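PDB 3OGV: beta-galactosidase from Trichoderma reesei, which probably hydrolyses terminal non-reducing beta-D-galactose residues from beta-D-galactosides, as a member of glycosyl hydrolase family 35. Local coordinates for residues 408-413 with 443-448; 386-391 with 426-431; 122-127 with 785-790. All blocks are in the same frame, centred on the assembly; numbering follows the deposited sequence.

In the fold
Along the chain 122-127 comes first, then 386-391, 408-413, 426-431 and 443-448 in alternation, and 785-790 last. Contacts 1 and 2 therefore interlock within beta-galactosidase domain 2, their centres about 15 Å apart. Contact 1 sets strand 406-412 of an eight-stranded antiparallel sheet against strand 443-445, whose sheet neighbour 421-427 runs into contact 2; F408 touches L427, P428 and Y388, making the two continuous. Contact 3 lies apart, its centre about 41 Å from that of contact 1 and about 52 Å from that of contact 2. It joins the glycosidase barrel to a far later all-beta domain, bringing distant sequence to the galactose site.

Contact 1 (408-413 with 443-448); sequences FVVRHA and LTLTGR. With MAN (alpha-D-mannopyranose), chain B.
The imidazole of H412 carries the methyl CD2 of L445 on one face and the carbonyl of T446 at its edge. L445 CD2 sits almost over the middle of the ring, 3.6 Å from the H412 centroid, in a CH-pi contact over the face; a single methyl branch is small enough to settle there. At the edge, H412 NE2 donates a nearly straight hydrogen bond of 2.8 Å to T446 O. That oxygen lies in the ring plane, yet the nitrogen stands 60° above the plane of the T446 carbonyl, so the bond is in plane for the ring but does not follow a lone pair of the carbonyl. H412 CE1 also comes within 3.3 Å of L445 O. With CG beside the backbone N and anti to the carbonyl carbon (chi1 -68°), H412 swings its ring over to the turn after L445. Histidine suits this place because one flat group offers both an apolar face and an N-H.

This is packing between two beta layers of domain 2: strand 406-412 of the eight-stranded antiparallel sheet passes strand 443-445 of the three-stranded one at 61°, the axes of the two short segments 8.9 Å apart. L445 points into the interface, where its CD2 also lies 3.6 Å from R411 C. V410 CG1 adds a looser apolar touch of 4.4 Å to the same L445 CD2.

R411 points away, and its NH1 donates to H412 O at 2.9 Å. T446 directs its CB away from strand 406-412, and its CG2 lies 3.9 Å from O2 of the bound mannose. The R448 guanidinium bonds S416 O through NE, within domain 2, and reaches the barrel through NH1 to S250 O and a cation-pi contact with W252.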
loop_
_atom_site.group_PDB
_atom_site.type_symbol
_atom_site.label_atom_id
_atom_site.label_comp_id
_atom_site.label_asym_id
_atom_site.label_seq_id
_atom_site.Cartn_x
_atom_site.Cartn_y
_atom_site.Cartn_z
ATOM N N PHE A 408 -24.069 1.171 19.522
ATOM C CA PHE A 408 -24.927 0.182 18.900
ATOM C C PHE A 408 -24.683 0.160 17.437
ATOM O O PHE A 408 -24.857 1.199 16.783
ATOM C CB PHE A 408 -26.440 0.414 19.161
ATOM C CG PHE A 408 -26.729 0.480 20.662
ATOM C CD1 PHE A 408 -26.586 1.649 21.364
ATOM C CD2 PHE A 408 -27.138 -0.720 21.333
ATOM C CE1 PHE A 408 -26.761 1.672 22.699
ATOM C CE2 PHE A 408 -27.328 -0.700 22.707
ATOM C CZ PHE A 408 -27.143 0.473 23.400
ATOM N N VAL A 409 -24.076 -0.925 16.909
ATOM C CA VAL A 409 -23.813 -1.001 15.460
ATOM C C VAL A 409 -24.979 -1.654 14.804
ATOM O O VAL A 409 -25.290 -2.827 15.045
ATOM C CB VAL A 409 -22.446 -1.774 15.216
ATOM C CG1 VAL A 409 -22.211 -1.825 13.697
ATOM C CG2 VAL A 409 -21.312 -1.152 16.072
ATOM N N VAL A 410 -25.576 -0.907 13.860
ATOM C CA VAL A 410 -26.753 -1.320 13.105
ATOM C C VAL A 410 -26.385 -1.705 11.704
ATOM O O VAL A 410 -25.680 -0.900 11.072
ATOM C CB VAL A 410 -27.826 -0.172 13.110
ATOM C CG1 VAL A 410 -29.057 -0.691 12.405
ATOM C CG2 VAL A 410 -28.105 0.319 14.570
ATOM N N ARG A 411 -26.857 -2.832 11.238
ATOM C CA ARG A 411 -26.694 -3.195 9.797
ATOM C C ARG A 411 -27.884 -3.913 9.263
ATOM O O ARG A 411 -28.750 -4.346 10.055
ATOM C CB ARG A 411 -25.435 -4.084 9.597
ATOM C CG ARG A 411 -25.544 -5.406 10.405
ATOM C CD ARG A 411 -24.471 -6.354 9.875
ATOM N NE ARG A 411 -24.368 -7.597 10.638
ATOM C CZ ARG A 411 -25.050 -8.686 10.341
ATOM N NH1 ARG A 411 -26.013 -8.790 9.401
ATOM N NH2 ARG A 411 -24.767 -9.779 11.071
ATOM N N HIS A 412 -28.017 -4.090 7.957
ATOM C CA HIS A 412 -29.101 -4.896 7.447
ATOM C C HIS A 412 -28.872 -6.364 7.902
ATOM O O HIS A 412 -27.719 -6.856 8.011
ATOM C CB HIS A 412 -29.119 -4.897 5.924
ATOM C CG HIS A 412 -29.489 -3.562 5.359
ATOM N ND1 HIS A 412 -30.816 -3.167 5.331
ATOM C CD2 HIS A 412 -28.765 -2.504 4.912
ATOM C CE1 HIS A 412 -30.895 -1.951 4.813
ATOM N NE2 HIS A 412 -29.673 -1.529 4.519
ATOM N N ALA A 413 -29.948 -7.106 8.106
ATOM C CA ALA A 413 -29.849 -8.507 8.518
ATOM C C ALA A 413 -29.127 -9.370 7.471
ATOM O O ALA A 413 -28.311 -10.219 7.878
ATOM C CB ALA A 413 -31.286 -9.057 8.814
ATOM N N LEU A 443 -36.369 5.996 11.466
ATOM C CA LEU A 443 -35.006 6.020 10.925
ATOM C C LEU A 443 -35.005 5.242 9.600
ATOM O O LEU A 443 -35.817 4.398 9.330
ATOM C CB LEU A 443 -34.075 5.354 11.961
ATOM C CG LEU A 443 -34.145 6.039 13.360
ATOM C CD1 LEU A 443 -33.239 5.285 14.356
ATOM C CD2 LEU A 443 -33.711 7.493 13.434
ATOM N N THR A 444 -33.915 5.530 8.833
ATOM C CA THR A 444 -33.732 4.825 7.554
ATOM C C THR A 444 -32.289 4.319 7.499
ATOM O O THR A 444 -31.350 5.024 7.808
ATOM C CB THR A 444 -33.877 5.830 6.386
ATOM O OG1 THR A 444 -35.226 6.359 6.444
ATOM C CG2 THR A 444 -33.842 5.079 5.044
ATOM N N LEU A 445 -32.179 3.064 7.029
ATOM C CA LEU A 445 -30.840 2.475 6.671
ATOM C C LEU A 445 -30.911 2.158 5.193
ATOM O O LEU A 445 -31.663 1.278 4.765
ATOM C CB LEU A 445 -30.648 1.209 7.540
ATOM C CG LEU A 445 -29.172 0.700 7.439
ATOM C CD1 LEU A 445 -28.218 1.624 8.140
ATOM C CD2 LEU A 445 -29.119 -0.731 7.978
ATOM N N THR A 446 -30.095 2.908 4.421
ATOM C CA THR A 446 -30.106 2.694 2.977
ATOM C C THR A 446 -29.169 1.501 2.609
ATOM O O THR A 446 -28.551 0.873 3.491
ATOM C CB THR A 446 -29.763 4.004 2.207
ATOM O OG1 THR A 446 -28.431 4.412 2.515
ATOM C CG2 THR A 446 -30.787 5.126 2.586
ATOM N N GLY A 447 -29.015 1.254 1.344
ATOM C CA GLY A 447 -28.269 0.028 0.882
ATOM C C GLY A 447 -26.779 0.093 1.272
ATOM O O GLY A 447 -26.120 1.123 1.190
ATOM N N ARG A 448 -26.344 -1.086 1.757
ATOM C CA ARG A 448 -24.893 -1.248 2.117
ATOM C C ARG A 448 -24.397 -0.099 2.963
ATOM O O ARG A 448 -23.323 0.490 2.791
ATOM C CB ARG A 448 -24.067 -1.493 0.864
ATOM C CG ARG A 448 -24.377 -2.885 0.376
ATOM C CD ARG A 448 -23.537 -3.244 -0.833
ATOM N NE ARG A 448 -23.915 -4.597 -1.265
ATOM C CZ ARG A 448 -23.401 -5.226 -2.305
ATOM N NH1 ARG A 448 -22.447 -4.606 -3.036
ATOM N NH2 ARG A 448 -23.887 -6.434 -2.631
HETATM C C1 MAN B . -28.140 7.385 -1.296
HETATM C C2 MAN B . -29.232 6.511 -0.820
HETATM C C3 MAN B . -29.658 5.593 -1.945
HETATM C C4 MAN B . -29.930 6.395 -3.237
HETATM C C5 MAN B . -28.682 7.211 -3.570
HETATM C C6 MAN B . -28.915 8.148 -4.766
HETATM O O2 MAN B . -30.334 7.312 -0.611
HETATM O O3 MAN B . -30.870 5.023 -1.482
HETATM O O4 MAN B . -30.256 5.540 -4.321
HETATM O O5 MAN B . -28.465 8.051 -2.480
HETATM O O6 MAN B . -29.871 9.143 -4.386
#

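Contact 2 (386-391 with 426-431); sequences GVYSDS and KLPTSA
Y388 lays its side chain beside K426, L427 and P428, and the neighbours change gradually along it, from K426 O and L427 to P428. CB lies 3.8 Å from K426 O and makes an apolar touch with L427 CD2 at 4.1 Å; CG is still near the same oxygen. CD1 then passes K426 O at 3.5 Å, the oxygen standing at the ring's edge, near its plane. Farther out, CE1 meets P428 CD at 3.8 Å, again at the edge, with the two side chains crossing at about a right angle. The first torsion fits this path: CG is anti to the carbonyl carbon and beside the backbone N (chi1 -62°), which sends the ring along 426-428.

The backbone fixes the same approach. K426 N donates to Y388 O at 2.8 Å in an almost straight bond, and Y388 CA makes a CA-H...O contact with K426 O. In this way the connection between strands 379-385 and 394-400 of the domain 2 sheet is tied to the end of strand 421-427, which belongs to the neighbouring three-stranded sheet. The Y388 ring also meets F408 at about 50° and rests on P398 and L400, so a broad aromatic suits the site better than a short aliphatic.

Were an alanine here, the carbonyl bond to K426 could persist, but P428 CD would probably lose its aromatic neighbour and a gap open beside F408.

Nearby turns are held locally: S389 OG donates in the carbonyl plane, on a lone pair, to S391 O at 2.8 Å, and T429 OG1 accepts from A431 N in an ST turn.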
loop_
_atom_site.group_PDB
_atom_site.type_symbol
_atom_site.label_atom_id
_atom_site.label_comp_id
_atom_site.label_asym_id
_atom_site.label_seq_id
_atom_site.Cartn_x
_atom_site.Cartn_y
_atom_site.Cartn_z
ATOM N N GLY A 386 -34.088 -8.088 16.534
ATOM C CA GLY A 386 -35.401 -7.959 17.176
ATOM C C GLY A 386 -35.369 -7.703 18.684
ATOM O O GLY A 386 -36.420 -7.755 19.342
ATOM N N VAL A 387 -34.245 -7.321 19.265
ATOM C CA VAL A 387 -34.041 -7.073 20.666
ATOM C C VAL A 387 -33.926 -5.555 20.952
ATOM O O VAL A 387 -34.672 -4.994 21.787
ATOM C CB VAL A 387 -32.736 -7.766 21.166
ATOM C CG1 VAL A 387 -32.405 -7.353 22.628
ATOM C CG2 VAL A 387 -32.876 -9.325 20.978
ATOM N N TYR A 388 -33.017 -4.851 20.262
ATOM C CA TYR A 388 -32.817 -3.396 20.299
ATOM C C TYR A 388 -33.608 -2.700 19.231
ATOM O O TYR A 388 -33.456 -1.478 19.045
ATOM C CB TYR A 388 -31.318 -3.014 20.303
ATOM C CG TYR A 388 -30.568 -3.516 21.505
ATOM C CD1 TYR A 388 -30.576 -2.843 22.683
ATOM C CD2 TYR A 388 -29.835 -4.748 21.429
ATOM C CE1 TYR A 388 -29.889 -3.313 23.780
ATOM C CE2 TYR A 388 -29.150 -5.203 22.535
ATOM C CZ TYR A 388 -29.171 -4.515 23.662
ATOM O OH TYR A 388 -28.456 -4.910 24.743
ATOM N N SER A 389 -34.447 -3.442 18.497
ATOM C CA SER A 389 -35.426 -2.842 17.551
ATOM C C SER A 389 -36.566 -3.762 17.448
ATOM O O SER A 389 -36.414 -5.023 17.524
ATOM C CB SER A 389 -34.830 -2.589 16.193
ATOM O OG SER A 389 -34.432 -3.871 15.649
ATOM N N ASP A 390 -37.780 -3.214 17.274
ATOM C CA ASP A 390 -38.897 -4.112 17.014
ATOM C C ASP A 390 -38.721 -4.820 15.654
ATOM O O ASP A 390 -39.051 -5.968 15.498
ATOM C CB ASP A 390 -40.210 -3.297 17.071
ATOM C CG ASP A 390 -41.407 -4.128 16.872
ATOM O OD1 ASP A 390 -41.601 -5.155 17.551
ATOM O OD2 ASP A 390 -42.207 -3.791 16.042
ATOM N N SER A 391 -38.109 -4.148 14.666
ATOM C CA SER A 391 -37.851 -4.703 13.350
ATOM C C SER A 391 -36.846 -5.851 13.407
ATOM O O SER A 391 -35.860 -5.750 14.161
ATOM C CB SER A 391 -37.274 -3.585 12.435
ATOM O OG SER A 391 -36.955 -4.234 11.180
ATOM N N LYS A 426 -34.818 0.625 20.321
ATOM C CA LYS A 426 -35.164 0.703 21.735
ATOM C C LYS A 426 -33.887 0.500 22.504
ATOM O O LYS A 426 -33.303 -0.625 22.437
ATOM C CB LYS A 426 -36.229 -0.333 22.062
ATOM C CG LYS A 426 -36.666 -0.169 23.498
ATOM C CD LYS A 426 -37.845 -1.053 23.846
ATOM C CE LYS A 426 -38.002 -0.919 25.343
ATOM N NZ LYS A 426 -39.081 -1.854 25.873
ATOM N N LEU A 427 -33.354 1.554 23.128
ATOM C CA LEU A 427 -31.992 1.556 23.639
ATOM C C LEU A 427 -31.941 1.882 25.120
ATOM O O LEU A 427 -32.759 2.722 25.599
ATOM C CB LEU A 427 -31.072 2.585 22.924
ATOM C CG LEU A 427 -30.980 2.423 21.399
ATOM C CD1 LEU A 427 -29.999 3.566 20.848
ATOM C CD2 LEU A 427 -30.498 0.993 20.991
ATOM N N PRO A 428 -31.080 1.186 25.890
ATOM C CA PRO A 428 -30.878 1.547 27.277
ATOM C C PRO A 428 -30.172 2.880 27.447
ATOM O O PRO A 428 -29.206 3.233 26.691
ATOM C CB PRO A 428 -30.035 0.348 27.812
ATOM C CG PRO A 428 -29.163 0.017 26.597
ATOM C CD PRO A 428 -30.145 0.145 25.415
ATOM N N THR A 429 -30.622 3.707 28.393
ATOM C CA THR A 429 -30.048 4.973 28.653
ATOM C C THR A 429 -30.078 5.198 30.171
ATOM O O THR A 429 -30.827 4.502 30.884
ATOM C CB THR A 429 -30.740 6.237 27.933
ATOM O OG1 THR A 429 -31.914 6.563 28.671
ATOM C CG2 THR A 429 -31.244 5.986 26.408
ATOM N N SER A 430 -29.377 6.216 30.606
ATOM C CA SER A 430 -29.437 6.592 32.032
ATOM C C SER A 430 -30.869 7.031 32.434
ATOM O O SER A 430 -31.088 7.116 33.678
ATOM C CB SER A 430 -28.478 7.684 32.372
ATOM O OG SER A 430 -28.710 8.818 31.514
ATOM N N ALA A 431 -31.726 7.403 31.504
ATOM C CA ALA A 431 -33.120 7.804 31.794
ATOM C C ALA A 431 -34.107 6.611 31.588
ATOM O O ALA A 431 -35.370 6.798 31.528
ATOM C CB ALA A 431 -33.510 8.976 30.868
#

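Contact 3 (122-127 with 785-790); sequences EVSGGG and TGLDEN. With PTQ (2-phenylethyl 1-thio-beta-D-galactopyranoside), chain E.
G125 N points at L787 O in a perfectly straight hydrogen bond of 2.8 Å, while G125 CA approaches D788 O at 3.2 Å, so the two loops meet backbone to backbone. Glycine fits both positions in 125-126: each takes a positive phi, and a CB on G126 would crowd E789. G126 N turns back to V123 O, keeping the loop compact.

S124 reaches across with OG anti to its own N (chi1 -173°), where it accepts from L787 N at 2.9 Å. A small hydroxyl can do this close to the glycine backbone of G786.

E789 has the longer reach. Its chain, extended beyond CG, brings OE2 to E122 N at 2.8 Å, the donor coming nearly end-on to the C-O bond, though the hydrogen bond itself is bent at the hydrogen (134°). The other oxygen, OE1, takes a hydrogen from a water 2.6 Å away, and that water donates equally closely to E122 OE2. The carboxylates of E122 and E789 are turned 71° from one another, with this water bridging them, which would probably ease their mutual repulsion.

The E122 chain bends at chi2 to present both oxygens to the thiogalactoside: OE2 accepts from PTQ O4 at 2.7 Å, and OE1 from PTQ O5, the hydroxyl on C6. Y342 OH also bonds OE1. E789, supplied by a distant all-beta domain, is thus a second-shell residue whose bond to E122 N and shared water are consistent with steadying E122, the first-shell residue that lines the galactose-binding pocket of the family 35 barrel.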
loop_
_atom_site.group_PDB
_atom_site.type_symbol
_atom_site.label_atom_id
_atom_site.label_comp_id
_atom_site.label_asym_id
_atom_site.label_seq_id
_atom_site.Cartn_x
_atom_site.Cartn_y
_atom_site.Cartn_z
ATOM N N GLU A 122 3.419 -9.522 -1.549
ATOM C CA GLU A 122 3.431 -9.508 -3.010
ATOM C C GLU A 122 4.777 -8.978 -3.511
ATOM O O GLU A 122 4.811 -8.376 -4.629
ATOM C CB GLU A 122 2.182 -8.812 -3.608
ATOM C CG GLU A 122 0.921 -9.616 -3.394
ATOM C CD GLU A 122 0.378 -9.565 -1.981
ATOM O OE1 GLU A 122 0.079 -8.476 -1.480
ATOM O OE2 GLU A 122 0.186 -10.642 -1.363
ATOM N N VAL A 123 5.865 -9.167 -2.796
ATOM C CA VAL A 123 7.203 -8.770 -3.239
ATOM C C VAL A 123 7.951 -10.064 -3.704
ATOM O O VAL A 123 7.630 -11.160 -3.314
ATOM C CB VAL A 123 8.045 -7.989 -2.272
ATOM C CG1 VAL A 123 7.294 -6.674 -1.786
ATOM C CG2 VAL A 123 8.499 -8.819 -1.050
ATOM N N SER A 124 8.949 -9.821 -4.531
ATOM C CA SER A 124 9.790 -10.978 -5.037
ATOM C C SER A 124 10.390 -11.705 -3.806
ATOM O O SER A 124 10.925 -11.090 -2.897
ATOM C CB SER A 124 10.949 -10.364 -5.798
ATOM O OG SER A 124 11.680 -11.458 -6.433
ATOM N N GLY A 125 10.184 -13.050 -3.897
ATOM C CA GLY A 125 10.674 -13.935 -2.805
ATOM C C GLY A 125 9.901 -13.793 -1.529
ATOM O O GLY A 125 10.297 -14.413 -0.536
ATOM N N GLY A 126 8.779 -13.022 -1.482
ATOM C CA GLY A 126 8.185 -12.664 -0.178
ATOM C C GLY A 126 9.120 -11.983 0.716
ATOM O O GLY A 126 8.948 -11.974 1.976
ATOM N N GLY A 127 10.202 -11.327 0.195
ATOM C CA GLY A 127 11.211 -10.653 0.920
ATOM C C GLY A 127 12.582 -11.354 1.015
ATOM O O GLY A 127 13.605 -10.767 1.256
ATOM N N THR A 785 9.575 -12.646 -14.015
ATOM C CA THR A 785 8.634 -11.672 -13.384
ATOM C C THR A 785 8.804 -11.651 -11.864
ATOM O O THR A 785 7.995 -10.997 -11.179
ATOM C CB THR A 785 7.251 -11.971 -13.796
ATOM O OG1 THR A 785 6.961 -13.336 -13.496
ATOM C CG2 THR A 785 7.003 -11.686 -15.281
ATOM N N GLY A 786 9.886 -12.196 -11.349
ATOM C CA GLY A 786 10.245 -12.127 -9.906
ATOM C C GLY A 786 10.330 -13.567 -9.366
ATOM O O GLY A 786 10.064 -14.531 -10.040
ATOM N N LEU A 787 10.741 -13.634 -8.093
ATOM C CA LEU A 787 10.769 -14.914 -7.329
ATOM C C LEU A 787 9.462 -15.137 -6.621
ATOM O O LEU A 787 8.858 -14.131 -6.126
ATOM C CB LEU A 787 11.987 -14.934 -6.433
ATOM C CG LEU A 787 13.310 -14.660 -7.164
ATOM C CD1 LEU A 787 14.462 -14.790 -6.138
ATOM C CD2 LEU A 787 13.514 -15.668 -8.368
ATOM N N ASP A 788 8.987 -16.350 -6.565
ATOM C CA ASP A 788 7.715 -16.603 -5.966
ATOM C C ASP A 788 7.848 -16.391 -4.380
ATOM O O ASP A 788 8.913 -16.407 -3.781
ATOM C CB ASP A 788 7.344 -18.064 -6.208
ATOM C CG ASP A 788 6.961 -18.351 -7.677
ATOM O OD1 ASP A 788 6.632 -17.430 -8.410
ATOM O OD2 ASP A 788 6.917 -19.540 -8.116
ATOM N N GLU A 789 6.635 -16.126 -3.850
ATOM C CA GLU A 789 6.527 -16.103 -2.391
ATOM C C GLU A 789 6.656 -17.466 -1.791
ATOM O O GLU A 789 6.770 -18.500 -2.483
ATOM C CB GLU A 789 5.114 -15.504 -2.010
ATOM C CG GLU A 789 5.006 -13.994 -2.338
ATOM C CD GLU A 789 3.580 -13.513 -2.097
ATOM O OE1 GLU A 789 2.598 -14.246 -2.405
ATOM O OE2 GLU A 789 3.534 -12.356 -1.614
ATOM N N ASN A 790 6.612 -17.510 -0.458
ATOM C CA ASN A 790 6.738 -18.754 0.366
ATOM C C ASN A 790 5.688 -18.734 1.468
ATOM O O ASN A 790 6.032 -18.857 2.637
ATOM C CB ASN A 790 8.163 -18.864 0.929
ATOM C CG ASN A 790 8.613 -20.256 1.091
ATOM O OD1 ASN A 790 9.319 -20.836 0.228
ATOM N ND2 ASN A 790 8.296 -20.864 2.228
HETATM C C1 PTQ E . -1.338 -11.217 4.040
HETATM O O1 PTQ E . -1.841 -11.140 2.682
HETATM S S1 PTQ E . -1.676 -12.942 4.591
HETATM C C2 PTQ E . 0.121 -10.937 4.165
HETATM O O2 PTQ E . 0.556 -10.925 5.496
HETATM C C3 PTQ E . 0.559 -9.663 3.440
HETATM O O3 PTQ E . 1.953 -9.596 3.376
HETATM C C4 PTQ E . -0.089 -9.578 2.072
HETATM O O4 PTQ E . 0.555 -10.618 1.268
HETATM C C5 PTQ E . -1.563 -9.786 2.071
HETATM O O5 PTQ E . -2.105 -8.645 0.080
HETATM C C6 PTQ E . -2.334 -9.919 0.800
HETATM C C7 PTQ E . -3.482 -12.999 4.486
HETATM C C8 PTQ E . -4.040 -14.394 4.603
HETATM C C9 PTQ E . -5.510 -14.414 4.467
HETATM C C10 PTQ E . -6.086 -14.560 3.210
HETATM C C11 PTQ E . -7.493 -14.510 3.115
HETATM C C12 PTQ E . -8.271 -14.306 4.276
HETATM C C13 PTQ E . -7.646 -14.131 5.486
HETATM C C14 PTQ E . -6.313 -14.132 5.580
HETATM O O HOH W 1 0.316 -13.091 -2.125
#